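Local coordinates for protein putative hydrolase (Agrobacterium vitis, PDB 3LLC) that probably hydrolyses acyl esters and thioesters, perhaps releasing fatty acids from acylated proteins, as an alpha/beta-hydrolase-fold enzyme, at residues 137-145 with 205-213; 118-128 with 196-206. One frame throughout, in Å; residues are numbered along the deposited sequence.

Interaction 1. Residues 137-145 with 205-213; sequences VSGMVLIAP and TGCPVHILQ. With EDO (1,2-ethanediol), chain E.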
# COMPACT_ATOMS: atom_id res chain seq x y z
N VAL A 137 -5.91 -6.17 13.10
CA VAL A 137 -4.65 -6.24 12.31
C VAL A 137 -3.57 -6.85 13.21
O VAL A 137 -3.22 -6.28 14.26
CB VAL A 137 -4.23 -4.88 11.76
CG1 VAL A 137 -2.81 -4.93 11.11
CG2 VAL A 137 -5.27 -4.39 10.74
N SER A 138 -3.10 -8.05 12.84
CA SER A 138 -2.14 -8.79 13.67
C SER A 138 -0.68 -8.55 13.31
O SER A 138 0.20 -8.93 14.08
CB SER A 138 -2.45 -10.29 13.66
OG SER A 138 -2.49 -10.79 12.34
N GLY A 139 -0.43 -7.91 12.17
CA GLY A 139 0.94 -7.56 11.75
C GLY A 139 0.95 -6.80 10.43
O GLY A 139 -0.06 -6.79 9.71
N MSE A 140 2.09 -6.18 10.12
CA MSE A 140 2.23 -5.38 8.90
C MSE A 140 3.64 -5.59 8.35
O MSE A 140 4.63 -5.53 9.09
CB MSE A 140 1.96 -3.88 9.15
CG MSE A 140 0.54 -3.52 9.69
SE MSE A 140 0.46 -1.63 10.28
CE MSE A 140 2.09 -1.10 9.30
N VAL A 141 3.72 -5.87 7.04
CA VAL A 141 4.99 -6.04 6.34
C VAL A 141 4.99 -4.92 5.28
O VAL A 141 4.05 -4.82 4.48
CB VAL A 141 5.13 -7.42 5.72
CG1 VAL A 141 6.42 -7.47 4.85
CG2 VAL A 141 5.17 -8.57 6.81
N LEU A 142 5.97 -4.02 5.34
CA LEU A 142 6.01 -2.82 4.47
C LEU A 142 7.27 -2.91 3.58
O LEU A 142 8.35 -3.13 4.10
CB LEU A 142 6.03 -1.56 5.33
CG LEU A 142 4.89 -1.39 6.34
CD1 LEU A 142 5.08 -0.09 7.16
CD2 LEU A 142 3.57 -1.39 5.57
N ILE A 143 7.10 -2.79 2.26
CA ILE A 143 8.17 -2.98 1.28
C ILE A 143 8.42 -1.61 0.63
O ILE A 143 7.53 -1.10 -0.04
CB ILE A 143 7.77 -4.02 0.23
CG1 ILE A 143 7.43 -5.37 0.91
CG2 ILE A 143 8.87 -4.19 -0.87
CD1 ILE A 143 6.20 -5.99 0.47
N ALA A 144 9.60 -1.03 0.84
CA ALA A 144 9.95 0.32 0.36
C ALA A 144 8.81 1.31 0.58
O ALA A 144 8.38 2.01 -0.33
CB ALA A 144 10.37 0.27 -1.16
N PRO A 145 8.29 1.39 1.82
CA PRO A 145 7.09 2.18 2.02
C PRO A 145 7.29 3.68 1.77
O PRO A 145 8.36 4.22 2.07
CB PRO A 145 6.76 1.94 3.50
CG PRO A 145 8.10 1.65 4.11
CD PRO A 145 8.79 0.81 3.08
N THR A 205 0.42 1.63 16.14
CA THR A 205 -0.04 0.47 15.32
C THR A 205 -0.77 -0.65 16.10
O THR A 205 -1.65 -1.32 15.55
CB THR A 205 1.13 -0.21 14.60
OG1 THR A 205 2.07 -0.61 15.59
CG2 THR A 205 1.77 0.78 13.58
N GLY A 206 -0.32 -0.89 17.32
CA GLY A 206 -0.79 -2.02 18.13
C GLY A 206 -0.40 -3.43 17.65
O GLY A 206 -0.99 -4.40 18.09
N CYS A 207 0.57 -3.54 16.73
CA CYS A 207 0.98 -4.85 16.21
C CYS A 207 2.45 -4.81 15.75
O CYS A 207 2.98 -3.71 15.53
CB CYS A 207 0.11 -5.20 14.99
SG CYS A 207 0.28 -4.11 13.56
N PRO A 208 3.05 -5.98 15.52
CA PRO A 208 4.43 -5.96 14.94
C PRO A 208 4.49 -5.37 13.54
O PRO A 208 3.55 -5.54 12.75
CB PRO A 208 4.86 -7.43 14.95
CG PRO A 208 3.85 -8.15 15.81
CD PRO A 208 2.59 -7.35 15.82
N VAL A 209 5.60 -4.68 13.25
CA VAL A 209 5.85 -4.07 11.94
C VAL A 209 7.24 -4.53 11.48
O VAL A 209 8.20 -4.45 12.26
CB VAL A 209 5.80 -2.53 12.03
CG1 VAL A 209 6.04 -1.90 10.64
CG2 VAL A 209 4.42 -2.01 12.55
N HIS A 210 7.36 -5.00 10.23
CA HIS A 210 8.64 -5.33 9.62
C HIS A 210 8.71 -4.56 8.31
O HIS A 210 7.87 -4.79 7.41
CB HIS A 210 8.73 -6.82 9.32
CG HIS A 210 10.11 -7.30 8.96
ND1 HIS A 210 10.49 -8.62 9.07
CD2 HIS A 210 11.21 -6.63 8.51
CE1 HIS A 210 11.75 -8.75 8.68
NE2 HIS A 210 12.21 -7.56 8.35
N ILE A 211 9.71 -3.69 8.21
CA ILE A 211 9.99 -2.92 6.96
C ILE A 211 11.20 -3.55 6.23
O ILE A 211 12.21 -3.89 6.86
CB ILE A 211 10.33 -1.45 7.28
CG1 ILE A 211 9.20 -0.75 8.08
CG2 ILE A 211 10.64 -0.62 5.96
CD1 ILE A 211 9.70 0.43 8.98
N LEU A 212 11.07 -3.71 4.90
CA LEU A 212 12.14 -4.19 4.00
C LEU A 212 12.43 -3.01 3.04
O LEU A 212 11.49 -2.47 2.42
CB LEU A 212 11.70 -5.41 3.22
CG LEU A 212 11.50 -6.73 4.00
CD1 LEU A 212 10.45 -7.63 3.35
CD2 LEU A 212 12.81 -7.49 4.10
N GLN A 213 13.70 -2.62 2.94
CA GLN A 213 14.09 -1.40 2.21
C GLN A 213 15.48 -1.56 1.58
O GLN A 213 16.48 -1.96 2.23
CB GLN A 213 14.08 -0.20 3.18
CG GLN A 213 14.63 1.10 2.63
CD GLN A 213 13.69 1.78 1.65
OE1 GLN A 213 12.48 1.96 1.91
NE2 GLN A 213 14.25 2.20 0.51
C1 EDO E . -6.44 -2.84 14.44
O1 EDO E . -6.29 -4.15 14.96
C2 EDO E . -7.92 -2.52 14.42
O2 EDO E . -8.59 -2.98 15.60
O HOH W 1 -3.59 -3.34 15.58
O HOH W 2 10.79 3.65 3.30
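T205 and V137 are joined by a water that donates to both their carbonyl oxygens, at one end of two neighbouring parallel strands of the alpha/beta-hydrolase sheet, 137-143 and 209-213. The strand axes are 4.8 Å apart and 12° from parallel. The same water meets a 1,2-ethanediol, probably from the crystallisation liquor, that accepts from V137 N. At C207 the sulfur sits between backbone N and carbonyl carbon (chi1 64°), which turns it to M140, SG to CG 3.9 Å. M140 is a selenomethionine with two conformers, and its side-chain contacts hold for the one modelled here. P208 lays its CD against the carbonyl oxygen of S138, and its own oxygen takes M140 N in the carbonyl plane, with a bent N-H...O angle of 140°. V209 meets L142 CD1 with its CG1, and lies side by side with M140, CG2 to CE 4.1 Å. H210 uses both its backbone N and its O toward this neighbour: N gives to M140 O at 3.0 Å and O receives L142 N at 2.9 Å. Its ring turns away, and NE2 bonds to T240. I211 puts CG2 against the P145 ring, 3.7 Å from CD, crossing it at about a right angle. L212 repeats the backbone pairing, with N to L142 O and O from A144 N. Q213 bends about its CB-CG bond, which brings OE1 back to within 3.4 Å of A144 CA.

Interaction 2. Residues 118-128 with 196-206; sequences WIALRLIQELK and NRVMAGMIDTG. With EDO (1,2-ethanediol), chain C; EDO (1,2-ethanediol), chain D.
Helix 118-128 is packed against 196-206, an irregular loop that runs past its side; CA atoms approach to 6.5 Å at I124 and T205. W118 reaches N196 with its indole edge. NE1 gives a hydrogen bond of 2.9 Å to N196 O, which lies near the ring plane, although the donor stands well above the carbonyl plane. R122 holds the side chain of the same asparagine. Its NE points to N196 OD1 at 3.0 Å, on a lone pair and nearly straight at 169°. Bends at chi2 and chi3 fold the arginine so that its guanidinium edge also meets Q125 OE1. A water bridges R122 NH2 and N196 OD1, while a 1,2-ethanediol lies over one guanidinium face. V198 packs its CG1 against R122 CD, 3.5 Å. L121 CD2 packs on I203 CG2. Q125 NE2 reaches D204 N through a water and donates to a second 1,2-ethanediol, which in turn donates to V198 O; both diols are probably from the crystallisation liquor. K128 lays CD 3.6 Å from D204 O. The site is where the segment leading into a core strand runs along one side of the helix that follows the probable nucleophile elbow of an alpha/beta hydrolase.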
# COMPACT_ATOMS: atom_id res chain seq x y z
N TRP A 118 1.92 3.58 2.75
CA TRP A 118 1.22 4.78 3.29
C TRP A 118 -0.23 4.42 3.57
O TRP A 118 -0.77 4.74 4.64
CB TRP A 118 1.27 5.93 2.24
CG TRP A 118 0.81 7.31 2.68
CD1 TRP A 118 0.29 7.67 3.88
CD2 TRP A 118 0.88 8.51 1.90
NE1 TRP A 118 0.01 9.04 3.89
CE2 TRP A 118 0.36 9.56 2.67
CE3 TRP A 118 1.32 8.79 0.60
CZ2 TRP A 118 0.29 10.89 2.20
CZ3 TRP A 118 1.25 10.08 0.13
CH2 TRP A 118 0.74 11.13 0.92
N ILE A 119 -0.87 3.77 2.60
CA ILE A 119 -2.28 3.42 2.76
C ILE A 119 -2.45 2.41 3.92
O ILE A 119 -3.39 2.54 4.71
CB ILE A 119 -2.92 2.97 1.41
CG1 ILE A 119 -2.89 4.14 0.40
CG2 ILE A 119 -4.38 2.47 1.59
CD1 ILE A 119 -3.28 3.76 -1.02
N ALA A 120 -1.52 1.47 4.08
CA ALA A 120 -1.55 0.52 5.22
C ALA A 120 -1.53 1.24 6.57
O ALA A 120 -2.30 0.89 7.48
CB ALA A 120 -0.37 -0.48 5.15
N LEU A 121 -0.65 2.24 6.69
CA LEU A 121 -0.54 3.04 7.95
C LEU A 121 -1.82 3.84 8.23
O LEU A 121 -2.31 3.87 9.38
CB LEU A 121 0.71 3.95 7.86
CG LEU A 121 2.06 3.23 7.85
CD1 LEU A 121 3.24 4.10 7.34
CD2 LEU A 121 2.32 2.71 9.26
N ARG A 122 -2.40 4.46 7.20
CA ARG A 122 -3.71 5.14 7.35
C ARG A 122 -4.83 4.14 7.71
O ARG A 122 -5.73 4.44 8.52
CB ARG A 122 -4.11 5.93 6.08
CG ARG A 122 -3.28 7.24 5.87
CD ARG A 122 -3.70 8.37 6.85
NE ARG A 122 -5.09 8.75 6.69
CZ ARG A 122 -6.05 8.64 7.62
NH1 ARG A 122 -5.78 8.19 8.85
NH2 ARG A 122 -7.27 9.00 7.32
N LEU A 123 -4.80 2.96 7.10
CA LEU A 123 -5.86 1.94 7.32
C LEU A 123 -5.89 1.51 8.76
O LEU A 123 -6.97 1.43 9.36
CB LEU A 123 -5.61 0.73 6.40
CG LEU A 123 -6.61 -0.43 6.28
CD1 LEU A 123 -7.97 0.10 6.00
CD2 LEU A 123 -6.16 -1.36 5.13
N ILE A 124 -4.73 1.27 9.35
CA ILE A 124 -4.71 0.88 10.79
C ILE A 124 -5.26 1.98 11.69
O ILE A 124 -6.02 1.70 12.64
CB ILE A 124 -3.29 0.33 11.23
CG1 ILE A 124 -3.35 -0.32 12.61
CG2 ILE A 124 -2.19 1.41 11.28
CD1 ILE A 124 -3.93 -1.69 12.57
N GLN A 125 -4.97 3.24 11.35
CA GLN A 125 -5.54 4.40 12.06
C GLN A 125 -7.06 4.45 11.95
O GLN A 125 -7.74 4.69 12.96
CB GLN A 125 -4.92 5.76 11.60
CG GLN A 125 -3.43 5.87 11.90
CD GLN A 125 -2.80 7.18 11.39
OE1 GLN A 125 -3.25 7.76 10.38
NE2 GLN A 125 -1.81 7.68 12.13
N GLU A 126 -7.59 4.18 10.77
CA GLU A 126 -9.06 4.19 10.54
C GLU A 126 -9.73 3.06 11.32
O GLU A 126 -10.78 3.25 11.92
CB GLU A 126 -9.40 4.05 9.03
CG GLU A 126 -8.97 5.23 8.13
CD GLU A 126 -10.00 6.38 8.06
OE1 GLU A 126 -10.97 6.28 7.28
OE2 GLU A 126 -9.79 7.41 8.74
N LEU A 127 -9.13 1.87 11.30
CA LEU A 127 -9.70 0.74 12.08
C LEU A 127 -9.65 1.00 13.58
O LEU A 127 -10.65 0.78 14.30
CB LEU A 127 -8.98 -0.57 11.73
CG LEU A 127 -9.15 -1.05 10.28
CD1 LEU A 127 -8.20 -2.24 9.96
CD2 LEU A 127 -10.59 -1.42 9.97
N LYS A 128 -8.52 1.51 14.08
CA LYS A 128 -8.43 1.83 15.53
C LYS A 128 -9.41 2.93 15.96
O LYS A 128 -9.88 2.94 17.10
CB LYS A 128 -6.96 2.11 15.98
CG LYS A 128 -6.08 0.81 15.95
CD LYS A 128 -4.54 0.94 16.20
CE LYS A 128 -4.17 1.14 17.68
NZ LYS A 128 -4.68 0.07 18.58
N ASN A 196 -3.65 13.40 4.48
CA ASN A 196 -3.28 12.06 4.95
C ASN A 196 -1.87 11.91 5.55
O ASN A 196 -1.33 10.80 5.69
CB ASN A 196 -3.46 11.08 3.77
CG ASN A 196 -4.91 10.86 3.41
OD1 ASN A 196 -5.58 10.05 4.07
ND2 ASN A 196 -5.42 11.57 2.36
N ARG A 197 -1.26 13.04 5.92
CA ARG A 197 0.11 13.02 6.40
C ARG A 197 0.16 12.24 7.72
O ARG A 197 -0.60 12.57 8.66
CB ARG A 197 0.64 14.44 6.58
CG ARG A 197 2.17 14.56 6.75
CD ARG A 197 2.61 16.03 6.82
NE ARG A 197 4.04 16.15 6.55
CZ ARG A 197 4.67 17.29 6.29
NH1 ARG A 197 4.03 18.45 6.28
NH2 ARG A 197 5.98 17.26 6.02
N VAL A 198 1.00 11.23 7.79
CA VAL A 198 1.11 10.35 8.99
C VAL A 198 2.33 10.58 9.88
O VAL A 198 2.27 10.24 11.09
CB VAL A 198 0.97 8.83 8.62
CG1 VAL A 198 -0.39 8.54 8.01
CG2 VAL A 198 2.11 8.31 7.70
N MSE A 199 3.42 11.17 9.35
CA MSE A 199 4.64 11.38 10.12
C MSE A 199 4.82 12.78 10.72
O MSE A 199 5.92 13.14 11.13
CB MSE A 199 5.89 10.95 9.30
CG MSE A 199 5.86 9.47 8.89
SE MSE A 199 7.57 8.87 8.10
CE MSE A 199 7.47 10.06 6.54
N ALA A 200 3.76 13.58 10.80
CA ALA A 200 3.83 14.85 11.53
C ALA A 200 3.74 14.58 13.06
O ALA A 200 4.03 15.46 13.86
CB ALA A 200 2.75 15.89 11.08
N GLY A 201 3.34 13.37 13.45
CA GLY A 201 3.41 12.93 14.87
C GLY A 201 3.70 11.44 14.98
O GLY A 201 4.14 10.84 14.03
N MSE A 202 3.49 10.87 16.18
CA MSE A 202 3.76 9.43 16.42
C MSE A 202 2.60 8.57 15.94
O MSE A 202 1.43 8.95 16.06
CB MSE A 202 4.04 9.19 17.92
CG MSE A 202 5.18 10.01 18.48
SE MSE A 202 6.87 9.51 17.58
CE MSE A 202 6.87 7.57 18.06
N ILE A 203 2.91 7.42 15.34
CA ILE A 203 1.90 6.48 14.79
C ILE A 203 1.73 5.28 15.76
O ILE A 203 2.72 4.64 16.10
CB ILE A 203 2.37 5.95 13.43
CG1 ILE A 203 2.55 7.10 12.43
CG2 ILE A 203 1.41 4.86 12.89
CD1 ILE A 203 3.34 6.70 11.13
N ASP A 204 0.49 5.02 16.22
CA ASP A 204 0.13 3.91 17.12
C ASP A 204 -0.36 2.71 16.28
O ASP A 204 -1.47 2.75 15.75
CB ASP A 204 -1.01 4.42 18.03
CG ASP A 204 -1.53 3.38 19.04
OD1 ASP A 204 -0.95 2.29 19.19
OD2 ASP A 204 -2.55 3.70 19.70
N THR A 205 0.42 1.63 16.14
CA THR A 205 -0.04 0.47 15.32
C THR A 205 -0.77 -0.65 16.10
O THR A 205 -1.65 -1.32 15.55
CB THR A 205 1.13 -0.21 14.60
OG1 THR A 205 2.07 -0.61 15.59
CG2 THR A 205 1.77 0.78 13.58
N GLY A 206 -0.32 -0.89 17.32
CA GLY A 206 -0.79 -2.02 18.13
C GLY A 206 -0.40 -3.43 17.65
O GLY A 206 -0.99 -4.40 18.09
C1 EDO C . -0.37 11.32 14.14
O1 EDO C . 0.37 12.41 13.58
C2 EDO C . 0.24 10.05 13.61
O2 EDO C . -0.16 9.94 12.26
C1 EDO D . -4.13 12.00 8.89
O1 EDO D . -5.57 11.98 8.81
C2 EDO D . -3.59 10.74 9.54
O2 EDO D . -2.81 11.04 10.69
O HOH W 3 -8.33 9.97 4.67
O HOH W 4 -1.67 6.62 14.96

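Interactions 1 and 2 share T205 and G206, where the loop of interaction 2 passes into the strand segment of interaction 1. Helix 115-128 and strand 136-143 are also consecutive in the chain, and the helix packs on the sheet. V137 CG2 lies 3.7 Å from L127 CD1, and L142 CD2 is 4.1 Å from A120 CB. The contact centres are 12 Å apart. Interaction 1 adjoins the probable catalytic site: L142 touches the likely nucleophile elbow (G112, S114, G116), and Q213 and A144 touch D217 of a probable S114-H247-D217 triad. Interaction 2 only comes near it, through W118, which lies close to the elbow without touching it.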